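Local coordinates for beta 1-3 glucanase (Clostridium beijerinckii NCIMB 8052, PDB 5H4E), which probably hydrolyses the beta-1,3-glycosidic linkages of beta-1,3-glucans, as a member of glycoside hydrolase family 64, at residues N151-D156 with Y160-Q165; F336-S341 with C350-F355; G19-D24 with I99-P104; A188-V193 with S199-D204. All coordinates share one frame; numbering follows the deposited sequence.

Overall arrangement
Contacts 1 and 2 are buried near the middle of the chain. Contacts 3 and 4 are only partly buried and lie further out. Contact 1 mixes apolar packing with a hydrogen bond and a charged guanidinium. Contact 2 rests on a single histidine–aspartate bond. Contacts 3 and 4 have no direct hydrogen bond and rely on tyrosine packing, with a water bridge added in contact 4. Three pairs touch directly. R154 packs on W337 between contacts 1 and 2. Y160 links contact 1 to contact 3 through I99 and Y101. Helices 332-339 and 182-192 bring contacts 2 and 4 together, with F336 CZ 3.3 Å from Y189 N. Contacts 2 and 3 stay apart, their centres about 27 Å distant.

Contact 1. Residues N151-D156 with Y160-Q165; sequences NTTRVD and YPYNIQ
T152 and I164 provide the apolar part, together with the ring of Y162. T152 CG2 sits over one face of that ring in a CH-pi contact, 3.8 Å from the centroid and 15° off the normal. I164 CD1 approaches the same methyl, T152 CG2, at 3.7 Å. One direct hydrogen bond crosses the contact: T153 N donates to Y162 OH at 2.9 Å and 161°. This hydroxyl also bonds to W138 O, so two bonds hold it. The contact packs the loop after strand 147-151 against strand 162-168 of the mixed five-stranded sheet. T153 OG1 shapes the loop as an ST turn, accepting from V155 N at 3.1 Å. Water 1 adds an indirect link, 2.8 Å from T152 OG1 and donating to Y162 O at 3.0 Å. The charged R154 bends at chi2, which lays its guanidinium face against the edge of the Y162 ring, with Y162 CE2 3.4 Å from R154 CZ and the planes 71° apart. R154 NH2 forms salt bridges with D178 and E137.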
loop_
_atom_site.group_PDB
_atom_site.type_symbol
_atom_site.label_atom_id
_atom_site.label_comp_id
_atom_site.label_asym_id
_atom_site.label_seq_id
_atom_site.Cartn_x
_atom_site.Cartn_y
_atom_site.Cartn_z
ATOM N N ASN A 151 -1.332 -7.982 3.196
ATOM C CA ASN A 151 -2.331 -7.281 2.386
ATOM C C ASN A 151 -1.888 -7.049 0.944
ATOM O O ASN A 151 -0.688 -6.917 0.663
ATOM C CB ASN A 151 -2.701 -5.921 3.024
ATOM C CG ASN A 151 -1.498 -4.996 3.187
ATOM O OD1 ASN A 151 -0.787 -5.067 4.185
ATOM N ND2 ASN A 151 -1.267 -4.123 2.202
ATOM N N THR A 152 -2.869 -7.029 0.043
ATOM C CA THR A 152 -2.684 -6.423 -1.273
ATOM C C THR A 152 -2.682 -4.912 -1.099
ATOM O O THR A 152 -3.153 -4.394 -0.076
ATOM C CB THR A 152 -3.800 -6.797 -2.255
ATOM O OG1 THR A 152 -5.042 -6.211 -1.831
ATOM C CG2 THR A 152 -3.964 -8.303 -2.365
ATOM N N THR A 153 -2.192 -4.176 -2.089
ATOM C CA THR A 153 -2.239 -2.734 -1.953
ATOM C C THR A 153 -2.462 -2.037 -3.286
ATOM O O THR A 153 -1.799 -2.354 -4.275
ATOM C CB THR A 153 -0.945 -2.193 -1.297
ATOM O OG1 THR A 153 -0.981 -0.765 -1.283
ATOM C CG2 THR A 153 0.308 -2.665 -2.048
ATOM N N ARG A 154 -3.409 -1.102 -3.309
ATOM C CA ARG A 154 -3.577 -0.237 -4.473
ATOM C C ARG A 154 -3.172 1.183 -4.122
ATOM O O ARG A 154 -3.647 2.136 -4.724
ATOM C CB ARG A 154 -5.023 -0.259 -4.988
ATOM C CG ARG A 154 -5.263 -1.290 -6.082
ATOM C CD ARG A 154 -5.031 -2.701 -5.557
ATOM N NE ARG A 154 -4.993 -3.700 -6.624
ATOM C CZ ARG A 154 -3.914 -3.997 -7.341
ATOM N NH1 ARG A 154 -2.759 -3.368 -7.113
ATOM N NH2 ARG A 154 -3.984 -4.930 -8.282
ATOM N N VAL A 155 -2.279 1.331 -3.155
ATOM C CA VAL A 155 -1.892 2.662 -2.705
ATOM C C VAL A 155 -1.095 3.396 -3.784
ATOM O O VAL A 155 -1.235 4.601 -3.945
ATOM C CB VAL A 155 -1.096 2.572 -1.388
ATOM C CG1 VAL A 155 -0.457 3.911 -1.040
ATOM C CG2 VAL A 155 -2.036 2.120 -0.272
ATOM N N ASP A 156 -0.296 2.657 -4.549
ATOM C CA ASP A 156 0.512 3.256 -5.615
ATOM C C ASP A 156 -0.063 3.028 -7.013
ATOM O O ASP A 156 0.087 3.874 -7.899
ATOM C CB ASP A 156 1.946 2.703 -5.577
ATOM C CG ASP A 156 2.795 3.338 -4.489
ATOM O OD1 ASP A 156 2.329 4.280 -3.838
ATOM O OD2 ASP A 156 3.947 2.904 -4.297
ATOM N N TYR A 160 -2.291 -5.564 -12.184
ATOM C CA TYR A 160 -3.054 -6.764 -12.508
ATOM C C TYR A 160 -3.852 -7.215 -11.290
ATOM O O TYR A 160 -3.472 -6.908 -10.162
ATOM C CB TYR A 160 -2.131 -7.895 -13.023
ATOM C CG TYR A 160 -1.069 -8.426 -12.072
ATOM C CD1 TYR A 160 -1.410 -9.268 -11.017
ATOM C CD2 TYR A 160 0.283 -8.122 -12.262
ATOM C CE1 TYR A 160 -0.440 -9.773 -10.154
ATOM C CE2 TYR A 160 1.272 -8.631 -11.407
ATOM C CZ TYR A 160 0.895 -9.458 -10.354
ATOM O OH TYR A 160 1.844 -9.975 -9.501
ATOM N N PRO A 161 -4.972 -7.922 -11.509
ATOM C CA PRO A 161 -5.787 -8.297 -10.349
ATOM C C PRO A 161 -5.128 -9.375 -9.489
ATOM O O PRO A 161 -4.588 -10.355 -10.021
ATOM C CB PRO A 161 -7.074 -8.823 -10.980
ATOM C CG PRO A 161 -6.682 -9.266 -12.345
ATOM C CD PRO A 161 -5.605 -8.309 -12.779
ATOM N N TYR A 162 -5.148 -9.187 -8.172
ATOM C CA TYR A 162 -4.632 -10.214 -7.268
ATOM C C TYR A 162 -5.325 -10.137 -5.915
ATOM O O TYR A 162 -5.926 -9.126 -5.561
ATOM C CB TYR A 162 -3.096 -10.125 -7.119
ATOM C CG TYR A 162 -2.521 -8.988 -6.280
ATOM C CD1 TYR A 162 -1.582 -9.237 -5.292
ATOM C CD2 TYR A 162 -2.875 -7.655 -6.520
ATOM C CE1 TYR A 162 -1.023 -8.189 -4.546
ATOM C CE2 TYR A 162 -2.327 -6.615 -5.779
ATOM C CZ TYR A 162 -1.406 -6.888 -4.797
ATOM O OH TYR A 162 -0.858 -5.842 -4.057
ATOM N N ASN A 163 -5.307 -11.253 -5.205
ATOM C CA ASN A 163 -6.000 -11.325 -3.931
ATOM C C ASN A 163 -5.249 -12.321 -3.089
ATOM O O ASN A 163 -4.459 -13.117 -3.618
ATOM C CB ASN A 163 -7.485 -11.718 -4.118
ATOM C CG ASN A 163 -7.678 -13.115 -4.711
ATOM O OD1 ASN A 163 -7.562 -14.131 -4.019
ATOM N ND2 ASN A 163 -8.017 -13.165 -5.989
ATOM N N ILE A 164 -5.466 -12.273 -1.780
ATOM C CA ILE A 164 -4.724 -13.125 -0.882
ATOM C C ILE A 164 -5.705 -13.848 0.026
ATOM O O ILE A 164 -6.655 -13.244 0.534
ATOM C CB ILE A 164 -3.700 -12.301 -0.044
ATOM C CG1 ILE A 164 -2.720 -11.569 -0.978
ATOM C CG2 ILE A 164 -2.973 -13.196 0.996
ATOM C CD1 ILE A 164 -1.846 -10.540 -0.269
ATOM N N GLN A 165 -5.479 -15.142 0.202
ATOM C CA GLN A 165 -6.209 -15.920 1.200
ATOM C C GLN A 165 -5.301 -16.222 2.376
ATOM O O GLN A 165 -4.285 -16.885 2.209
ATOM C CB GLN A 165 -6.733 -17.226 0.603
ATOM C CG GLN A 165 -7.373 -18.163 1.650
ATOM C CD GLN A 165 -7.690 -19.541 1.080
ATOM O OE1 GLN A 165 -7.226 -19.895 -0.005
ATOM N NE2 GLN A 165 -8.497 -20.316 1.803
HETATM O O HOH W 1 -5.888 -6.348 -4.454
#

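Contact 2. Residues F336-S341 with C350-F355; sequences FWHDHS and CYDDVF
A buried histidine–carboxylate hydrogen bond between H338 and D352 ties the last turn of helix 332-339 to a type I beta turn. The turn runs from Y351 to V354 and is closed by V354 N donating to Y351 O at 3.0 Å. H338 CG lies beside the backbone N (chi1 -73°), which points the ring head-on at D352. H338 NE2 donates to D352 OD2 at a short 2.5 Å, with an N-H...O angle of 158°. The oxygen lies close to the imidazole plane, at the ring edge. The nitrogen, however, meets the carboxylate from above its plane, and the two planes are 67° apart. Other residues of the chain hold both ends. H338 ND1 bonds to N344 O, which fixes the rotation of the ring. D352 OD1 forms a salt bridge with R309, and D352 OD2 also takes a bond from G348 N. With a carbonyl at one ring nitrogen and a carboxylate at the other, H338 is probably protonated on both. The aspartate, flanked by R309 and this histidine, is probably ionised.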
loop_
_atom_site.group_PDB
_atom_site.type_symbol
_atom_site.label_atom_id
_atom_site.label_comp_id
_atom_site.label_asym_id
_atom_site.label_seq_id
_atom_site.Cartn_x
_atom_site.Cartn_y
_atom_site.Cartn_z
ATOM N N PHE A 336 -13.016 3.262 -6.463
ATOM C CA PHE A 336 -13.125 2.228 -7.492
ATOM C C PHE A 336 -12.654 0.848 -6.987
ATOM O O PHE A 336 -13.313 -0.174 -7.231
ATOM C CB PHE A 336 -12.340 2.593 -8.764
ATOM C CG PHE A 336 -12.627 1.654 -9.911
ATOM C CD1 PHE A 336 -11.782 0.598 -10.195
ATOM C CD2 PHE A 336 -13.788 1.799 -10.660
ATOM C CE1 PHE A 336 -12.069 -0.290 -11.234
ATOM C CE2 PHE A 336 -14.081 0.927 -11.693
ATOM C CZ PHE A 336 -13.222 -0.120 -11.977
ATOM N N TRP A 337 -11.528 0.798 -6.281
ATOM C CA TRP A 337 -11.005 -0.516 -5.876
ATOM C C TRP A 337 -11.912 -1.117 -4.796
ATOM O O TRP A 337 -12.168 -2.319 -4.801
ATOM C CB TRP A 337 -9.513 -0.402 -5.457
ATOM C CG TRP A 337 -8.787 0.235 -6.611
ATOM C CD1 TRP A 337 -8.172 1.456 -6.637
ATOM C CD2 TRP A 337 -8.735 -0.270 -7.953
ATOM N NE1 TRP A 337 -7.714 1.723 -7.913
ATOM C CE2 TRP A 337 -8.054 0.678 -8.734
ATOM C CE3 TRP A 337 -9.181 -1.452 -8.563
ATOM C CZ2 TRP A 337 -7.820 0.489 -10.090
ATOM C CZ3 TRP A 337 -8.967 -1.629 -9.904
ATOM C CH2 TRP A 337 -8.283 -0.664 -10.655
ATOM N N HIS A 338 -12.458 -0.281 -3.922
ATOM C CA HIS A 338 -13.418 -0.775 -2.948
ATOM C C HIS A 338 -14.613 -1.389 -3.670
ATOM O O HIS A 338 -15.110 -2.443 -3.273
ATOM C CB HIS A 338 -13.865 0.341 -1.997
ATOM C CG HIS A 338 -12.812 0.720 -1.001
ATOM N ND1 HIS A 338 -12.593 0.008 0.157
ATOM C CD2 HIS A 338 -11.897 1.718 -1.009
ATOM C CE1 HIS A 338 -11.591 0.556 0.826
ATOM N NE2 HIS A 338 -11.148 1.594 0.136
ATOM N N ASP A 339 -15.039 -0.758 -4.762
ATOM C CA ASP A 339 -16.215 -1.232 -5.489
ATOM C C ASP A 339 -15.898 -2.484 -6.296
ATOM O O ASP A 339 -16.804 -3.126 -6.835
ATOM C CB ASP A 339 -16.771 -0.142 -6.416
ATOM C CG ASP A 339 -17.551 0.924 -5.665
ATOM O OD1 ASP A 339 -17.918 0.703 -4.492
ATOM O OD2 ASP A 339 -17.806 1.992 -6.259
ATOM N N HIS A 340 -14.621 -2.837 -6.375
ATOM C CA HIS A 340 -14.213 -4.045 -7.098
ATOM C C HIS A 340 -13.254 -4.906 -6.280
ATOM O O HIS A 340 -12.129 -5.169 -6.681
ATOM C CB HIS A 340 -13.592 -3.658 -8.445
ATOM C CG HIS A 340 -14.560 -2.956 -9.341
ATOM N ND1 HIS A 340 -14.843 -1.613 -9.218
ATOM C CD2 HIS A 340 -15.384 -3.429 -10.306
ATOM C CE1 HIS A 340 -15.772 -1.280 -10.098
ATOM N NE2 HIS A 340 -16.116 -2.364 -10.771
ATOM N N SER A 341 -13.724 -5.352 -5.124
ATOM C CA SER A 341 -12.920 -6.181 -4.239
ATOM C C SER A 341 -13.842 -7.013 -3.362
ATOM O O SER A 341 -15.012 -6.679 -3.206
ATOM C CB SER A 341 -11.999 -5.320 -3.375
ATOM O OG SER A 341 -12.762 -4.439 -2.564
ATOM N N CYS A 350 -3.326 5.355 1.615
ATOM C CA CYS A 350 -2.489 5.041 2.781
ATOM C C CYS A 350 -3.264 4.624 4.028
ATOM O O CYS A 350 -2.979 3.582 4.614
ATOM C CB CYS A 350 -1.601 6.247 3.124
ATOM S SG CYS A 350 -0.440 5.992 4.503
ATOM N N TYR A 351 -4.247 5.431 4.420
ATOM C CA TYR A 351 -4.960 5.211 5.677
ATOM C C TYR A 351 -6.305 4.506 5.540
ATOM O O TYR A 351 -7.204 4.701 6.371
ATOM C CB TYR A 351 -5.167 6.551 6.377
ATOM C CG TYR A 351 -3.909 7.094 7.018
ATOM C CD1 TYR A 351 -3.289 6.404 8.046
ATOM C CD2 TYR A 351 -3.359 8.298 6.609
ATOM C CE1 TYR A 351 -2.145 6.898 8.658
ATOM C CE2 TYR A 351 -2.218 8.805 7.212
ATOM C CZ TYR A 351 -1.617 8.099 8.237
ATOM O OH TYR A 351 -0.481 8.592 8.845
ATOM N N ASP A 352 -6.444 3.678 4.509
ATOM C CA ASP A 352 -7.716 3.024 4.244
ATOM C C ASP A 352 -8.074 1.995 5.317
ATOM O O ASP A 352 -9.208 1.517 5.359
ATOM C CB ASP A 352 -7.704 2.364 2.859
ATOM C CG ASP A 352 -8.979 2.655 2.061
ATOM O OD1 ASP A 352 -10.024 2.955 2.684
ATOM O OD2 ASP A 352 -8.937 2.598 0.813
ATOM N N ASP A 353 -7.121 1.662 6.187
ATOM C CA ASP A 353 -7.395 0.717 7.264
ATOM C C ASP A 353 -8.122 1.401 8.432
ATOM O O ASP A 353 -8.535 0.741 9.395
ATOM C CB ASP A 353 -6.101 0.020 7.733
ATOM C CG ASP A 353 -5.038 0.989 8.218
ATOM O OD1 ASP A 353 -4.912 2.100 7.653
ATOM O OD2 ASP A 353 -4.322 0.623 9.170
ATOM N N VAL A 354 -8.307 2.718 8.329
ATOM C CA VAL A 354 -9.145 3.419 9.305
ATOM C C VAL A 354 -10.545 2.815 9.261
ATOM O O VAL A 354 -11.176 2.786 8.199
ATOM C CB VAL A 354 -9.202 4.927 9.051
ATOM C CG1 VAL A 354 -10.275 5.567 9.916
ATOM C CG2 VAL A 354 -7.848 5.551 9.358
ATOM N N PHE A 355 -10.987 2.304 10.420
ATOM C CA PHE A 355 -12.264 1.612 10.579
ATOM C C PHE A 355 -12.350 0.365 9.698
ATOM O O PHE A 355 -13.433 -0.057 9.297
ATOM C CB PHE A 355 -13.434 2.564 10.313
ATOM C CG PHE A 355 -13.726 3.497 11.468
ATOM C CD1 PHE A 355 -13.669 4.874 11.306
ATOM C CD2 PHE A 355 -14.050 2.987 12.719
ATOM C CE1 PHE A 355 -13.928 5.730 12.373
ATOM C CE2 PHE A 355 -14.316 3.835 13.792
ATOM C CZ PHE A 355 -14.253 5.207 13.617
#

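Contact 3. Residues G19-D24 with I99-P104; sequences GQYSND and ISYGKP
This is a partly buried aromatic contact between Y21 and Y101 on the outer part of the fold, where a loop packs against the end of a strand of an antiparallel sheet. Y21 stands in the loop between strands 9-16 and 26-33. Y101 ends strand 95-101, which pairs with strands 26-33 and 136-144. The two side chains lie roughly perpendicular. Their ring planes are inclined by 34° in an oblique arrangement, with the centroids 4.6 Å apart. The Y101 methylene does much of the touching. Its CB sits over the centre of the Y21 ring, 3.6 Å from the centroid, in a CH-pi contact. With CG beside the backbone N (chi1 -69°), the Y101 ring then leans towards the CD2-CE2 side of Y21, and Y21 CD2 lies over one face of the Y101 ring. The next residue, G102, turns the chain with a positive phi, and G102 N lies 4.0 Å from Y21 CE1. Other residues extend the cluster: Y101 stacks with Y160, and Y21 meets W375 edge-to-face. Y101 OH bonds to G374 O. The closest approach of the two rings is Y21 CE2 to Y101 CD2, at 3.2 Å.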
loop_
_atom_site.group_PDB
_atom_site.type_symbol
_atom_site.label_atom_id
_atom_site.label_comp_id
_atom_site.label_asym_id
_atom_site.label_seq_id
_atom_site.Cartn_x
_atom_site.Cartn_y
_atom_site.Cartn_z
ATOM N N GLY A 19 -3.690 -18.558 -18.656
ATOM C CA GLY A 19 -2.887 -18.839 -19.833
ATOM C C GLY A 19 -2.085 -17.661 -20.352
ATOM O O GLY A 19 -1.334 -17.806 -21.302
ATOM N N GLN A 20 -2.243 -16.486 -19.741
ATOM C CA GLN A 20 -1.469 -15.327 -20.168
ATOM C C GLN A 20 0.008 -15.505 -19.839
ATOM O O GLN A 20 0.876 -15.112 -20.618
ATOM C CB GLN A 20 -1.984 -14.049 -19.514
ATOM C CG GLN A 20 -1.437 -12.801 -20.185
ATOM C CD GLN A 20 -2.042 -12.577 -21.561
ATOM O OE1 GLN A 20 -3.039 -13.211 -21.927
ATOM N NE2 GLN A 20 -1.444 -11.667 -22.331
ATOM N N TYR A 21 0.280 -16.077 -18.667
ATOM C CA TYR A 21 1.647 -16.390 -18.236
ATOM C C TYR A 21 1.728 -17.786 -17.618
ATOM O O TYR A 21 0.803 -18.216 -16.916
ATOM C CB TYR A 21 2.162 -15.355 -17.221
ATOM C CG TYR A 21 2.174 -13.925 -17.716
ATOM C CD1 TYR A 21 3.233 -13.435 -18.485
ATOM C CD2 TYR A 21 1.129 -13.057 -17.409
ATOM C CE1 TYR A 21 3.243 -12.126 -18.936
ATOM C CE2 TYR A 21 1.129 -11.754 -17.857
ATOM C CZ TYR A 21 2.186 -11.285 -18.608
ATOM O OH TYR A 21 2.176 -9.981 -19.051
ATOM N N SER A 22 2.827 -18.492 -17.883
ATOM C CA SER A 22 3.093 -19.787 -17.250
ATOM C C SER A 22 3.846 -19.544 -15.947
ATOM O O SER A 22 4.306 -18.436 -15.708
ATOM C CB SER A 22 3.906 -20.697 -18.176
ATOM O OG SER A 22 5.180 -20.134 -18.424
ATOM N N ASN A 23 3.981 -20.566 -15.107
ATOM C CA ASN A 23 4.742 -20.410 -13.872
ATOM C C ASN A 23 6.220 -20.112 -14.136
ATOM O O ASN A 23 6.919 -19.532 -13.297
ATOM C CB ASN A 23 4.600 -21.658 -13.002
ATOM C CG ASN A 23 3.247 -21.740 -12.327
ATOM O OD1 ASN A 23 2.396 -20.882 -12.530
ATOM N ND2 ASN A 23 3.039 -22.774 -11.527
ATOM N N ASP A 24 6.689 -20.504 -15.314
ATOM C CA ASP A 24 8.035 -20.173 -15.758
ATOM C C ASP A 24 8.163 -18.684 -16.119
ATOM O O ASP A 24 9.263 -18.194 -16.364
ATOM C CB ASP A 24 8.412 -21.041 -16.963
ATOM C CG ASP A 24 9.904 -21.139 -17.163
ATOM O OD1 ASP A 24 10.617 -21.536 -16.210
ATOM O OD2 ASP A 24 10.366 -20.811 -18.274
ATOM N N ILE A 99 5.871 -9.713 -6.997
ATOM C CA ILE A 99 5.556 -10.770 -7.938
ATOM C C ILE A 99 5.398 -10.133 -9.312
ATOM O O ILE A 99 4.493 -9.323 -9.515
ATOM C CB ILE A 99 4.280 -11.536 -7.536
ATOM C CG1 ILE A 99 4.472 -12.164 -6.148
ATOM C CG2 ILE A 99 3.955 -12.638 -8.579
ATOM C CD1 ILE A 99 3.213 -12.746 -5.555
ATOM N N SER A 100 6.290 -10.476 -10.242
ATOM C CA SER A 100 6.264 -9.859 -11.568
ATOM C C SER A 100 6.014 -10.897 -12.651
ATOM O O SER A 100 6.245 -12.089 -12.454
ATOM C CB SER A 100 7.563 -9.100 -11.854
ATOM O OG SER A 100 8.688 -9.961 -11.792
ATOM N N TYR A 101 5.509 -10.426 -13.785
ATOM C CA TYR A 101 5.191 -11.278 -14.918
ATOM C C TYR A 101 6.212 -11.040 -16.036
ATOM O O TYR A 101 6.623 -9.895 -16.266
ATOM C CB TYR A 101 3.780 -10.969 -15.429
ATOM C CG TYR A 101 2.614 -11.348 -14.534
ATOM C CD1 TYR A 101 2.749 -12.269 -13.493
ATOM C CD2 TYR A 101 1.350 -10.811 -14.774
ATOM C CE1 TYR A 101 1.653 -12.620 -12.707
ATOM C CE2 TYR A 101 0.264 -11.148 -14.004
ATOM C CZ TYR A 101 0.410 -12.052 -12.980
ATOM O OH TYR A 101 -0.707 -12.365 -12.233
ATOM N N GLY A 102 6.619 -12.099 -16.733
ATOM C CA GLY A 102 7.453 -11.950 -17.919
ATOM C C GLY A 102 8.941 -11.832 -17.646
ATOM O O GLY A 102 9.759 -12.466 -18.313
ATOM N N LYS A 103 9.299 -11.003 -16.673
ATOM C CA LYS A 103 10.689 -10.850 -16.270
ATOM C C LYS A 103 10.729 -10.395 -14.823
ATOM O O LYS A 103 9.735 -9.874 -14.307
ATOM C CB LYS A 103 11.426 -9.850 -17.173
ATOM C CG LYS A 103 10.723 -8.520 -17.309
ATOM C CD LYS A 103 11.712 -7.382 -17.558
ATOM C CE LYS A 103 12.318 -7.415 -18.940
ATOM N NZ LYS A 103 13.329 -6.320 -19.133
ATOM N N PRO A 104 11.861 -10.614 -14.143
ATOM C CA PRO A 104 11.955 -10.137 -12.767
ATOM C C PRO A 104 12.123 -8.626 -12.723
ATOM O O PRO A 104 12.473 -8.003 -13.725
ATOM C CB PRO A 104 13.208 -10.845 -12.239
ATOM C CG PRO A 104 14.039 -11.034 -13.458
ATOM C CD PRO A 104 13.066 -11.366 -14.544
#

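Contact 4. Residues A188-V193 with S199-D204; sequences AYKNSV and SLVHSD
K190 and V201 mark the nearest backbone approach, with their CA atoms 7.2 Å apart. This is helix-to-loop packing. Segment 188-193 is the C-terminal end of helix 182-192, and V193 is the first residue to leave it. Segment 199-204 lies in the loop between helix 195-198 and strand 206-207. At the helix end, Y189 O accepts from both S192 N and V193 N. The Y189 side chain leaves with CG anti to the backbone N (chi1 179°), which carries the ring towards the loop. V201 CG2 then reaches Y189 CD1 at 3.3 Å, and the two side chains run antiparallel alongside each other. At the far end of the ring, Y189 OH comes within 3.5 Å of L200 CD1, while its hydrogen bond goes to F197 O. V193 CG1 packs over one face of the ring. K190 is bent at chi2, chi3 and chi4, which brings K190 CE to 3.6 Å from V201 CG2. Beyond it, K190 NZ donates at 2.9 Å to water 2, which donates to V201 O at 2.8 Å.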
loop_
_atom_site.group_PDB
_atom_site.type_symbol
_atom_site.label_atom_id
_atom_site.label_comp_id
_atom_site.label_asym_id
_atom_site.label_seq_id
_atom_site.Cartn_x
_atom_site.Cartn_y
_atom_site.Cartn_z
ATOM N N ALA A 188 -13.732 -0.635 -17.016
ATOM C CA ALA A 188 -14.700 -0.127 -16.046
ATOM C C ALA A 188 -14.193 1.121 -15.354
ATOM O O ALA A 188 -14.951 2.066 -15.164
ATOM C CB ALA A 188 -15.035 -1.178 -15.018
ATOM N N TYR A 189 -12.918 1.127 -14.969
ATOM C CA TYR A 189 -12.341 2.307 -14.320
ATOM C C TYR A 189 -12.537 3.549 -15.195
ATOM O O TYR A 189 -13.046 4.571 -14.732
ATOM C CB TYR A 189 -10.844 2.096 -14.013
ATOM C CG TYR A 189 -10.197 3.310 -13.360
ATOM C CD1 TYR A 189 -9.762 4.390 -14.125
ATOM C CD2 TYR A 189 -10.038 3.385 -11.982
ATOM C CE1 TYR A 189 -9.195 5.497 -13.548
ATOM C CE2 TYR A 189 -9.462 4.500 -11.388
ATOM C CZ TYR A 189 -9.047 5.556 -12.185
ATOM O OH TYR A 189 -8.481 6.671 -11.618
ATOM N N LYS A 190 -12.121 3.453 -16.455
ATOM C CA LYS A 190 -12.190 4.586 -17.380
ATOM C C LYS A 190 -13.623 5.131 -17.491
ATOM O O LYS A 190 -13.840 6.344 -17.489
ATOM C CB LYS A 190 -11.652 4.166 -18.758
ATOM C CG LYS A 190 -11.591 5.280 -19.817
ATOM C CD LYS A 190 -10.719 6.487 -19.400
ATOM C CE LYS A 190 -9.225 6.158 -19.284
ATOM N NZ LYS A 190 -8.513 5.887 -20.598
ATOM N N ASN A 191 -14.597 4.229 -17.539
ATOM C CA ASN A 191 -16.001 4.618 -17.643
ATOM C C ASN A 191 -16.611 5.147 -16.345
ATOM O O ASN A 191 -17.595 5.881 -16.376
ATOM C CB ASN A 191 -16.830 3.433 -18.143
ATOM C CG ASN A 191 -16.579 3.135 -19.611
ATOM O OD1 ASN A 191 -16.599 4.042 -20.443
ATOM N ND2 ASN A 191 -16.330 1.868 -19.934
ATOM N N SER A 192 -16.027 4.782 -15.208
ATOM C CA SER A 192 -16.609 5.127 -13.908
ATOM C C SER A 192 -16.179 6.482 -13.334
ATOM O O SER A 192 -17.025 7.284 -12.956
ATOM C CB SER A 192 -16.284 4.024 -12.887
ATOM O OG SER A 192 -16.701 4.395 -11.582
ATOM N N VAL A 193 -14.877 6.737 -13.266
ATOM C CA VAL A 193 -14.381 7.837 -12.455
ATOM C C VAL A 193 -14.652 9.195 -13.085
ATOM O O VAL A 193 -14.806 9.300 -14.309
ATOM C CB VAL A 193 -12.858 7.701 -12.178
ATOM C CG1 VAL A 193 -12.579 6.435 -11.373
ATOM C CG2 VAL A 193 -12.065 7.723 -13.470
ATOM N N SER A 199 -7.334 9.996 -16.641
ATOM C CA SER A 199 -6.050 9.831 -17.334
ATOM C C SER A 199 -4.998 9.177 -16.444
ATOM O O SER A 199 -3.839 9.056 -16.833
ATOM C CB SER A 199 -5.527 11.174 -17.860
ATOM O OG SER A 199 -5.079 12.026 -16.815
ATOM N N LEU A 200 -5.401 8.744 -15.253
ATOM C CA LEU A 200 -4.516 7.931 -14.420
ATOM C C LEU A 200 -4.270 6.584 -15.084
ATOM O O LEU A 200 -3.298 5.896 -14.770
ATOM C CB LEU A 200 -5.113 7.732 -13.020
ATOM C CG LEU A 200 -5.157 9.008 -12.178
ATOM C CD1 LEU A 200 -5.813 8.747 -10.792
ATOM C CD2 LEU A 200 -3.765 9.632 -12.031
ATOM N N VAL A 201 -5.172 6.212 -15.993
ATOM C CA VAL A 201 -5.063 4.969 -16.741
ATOM C C VAL A 201 -3.959 5.038 -17.786
ATOM O O VAL A 201 -3.984 5.907 -18.663
ATOM C CB VAL A 201 -6.371 4.636 -17.487
ATOM C CG1 VAL A 201 -6.223 3.346 -18.286
ATOM C CG2 VAL A 201 -7.513 4.532 -16.522
ATOM N N HIS A 202 -2.999 4.124 -17.687
ATOM C CA HIS A 202 -2.030 3.907 -18.756
ATOM C C HIS A 202 -2.228 2.488 -19.235
ATOM O O HIS A 202 -2.996 1.741 -18.634
ATOM C CB HIS A 202 -0.589 4.139 -18.268
ATOM C CG HIS A 202 -0.300 5.569 -17.912
ATOM N ND1 HIS A 202 0.707 6.302 -18.506
ATOM C CD2 HIS A 202 -0.917 6.412 -17.048
ATOM C CE1 HIS A 202 0.714 7.526 -18.006
ATOM N NE2 HIS A 202 -0.260 7.618 -17.118
ATOM N N SER A 203 -1.536 2.097 -20.299
ATOM C CA SER A 203 -1.750 0.765 -20.841
ATOM C C SER A 203 -1.210 -0.315 -19.890
ATOM O O SER A 203 -1.744 -1.425 -19.845
ATOM C CB SER A 203 -1.108 0.639 -22.229
ATOM O OG SER A 203 0.294 0.775 -22.141
ATOM N N ASP A 204 -0.172 0.014 -19.124
ATOM C CA ASP A 204 0.463 -0.975 -18.251
ATOM C C ASP A 204 -0.100 -0.999 -16.825
ATOM O O ASP A 204 -0.153 -2.061 -16.198
ATOM C CB ASP A 204 1.987 -0.753 -18.198
ATOM C CG ASP A 204 2.371 0.617 -17.670
ATOM O OD1 ASP A 204 1.574 1.568 -17.807
ATOM O OD2 ASP A 204 3.485 0.740 -17.123
HETATM O O HOH W 2 -5.768 6.658 -20.711
#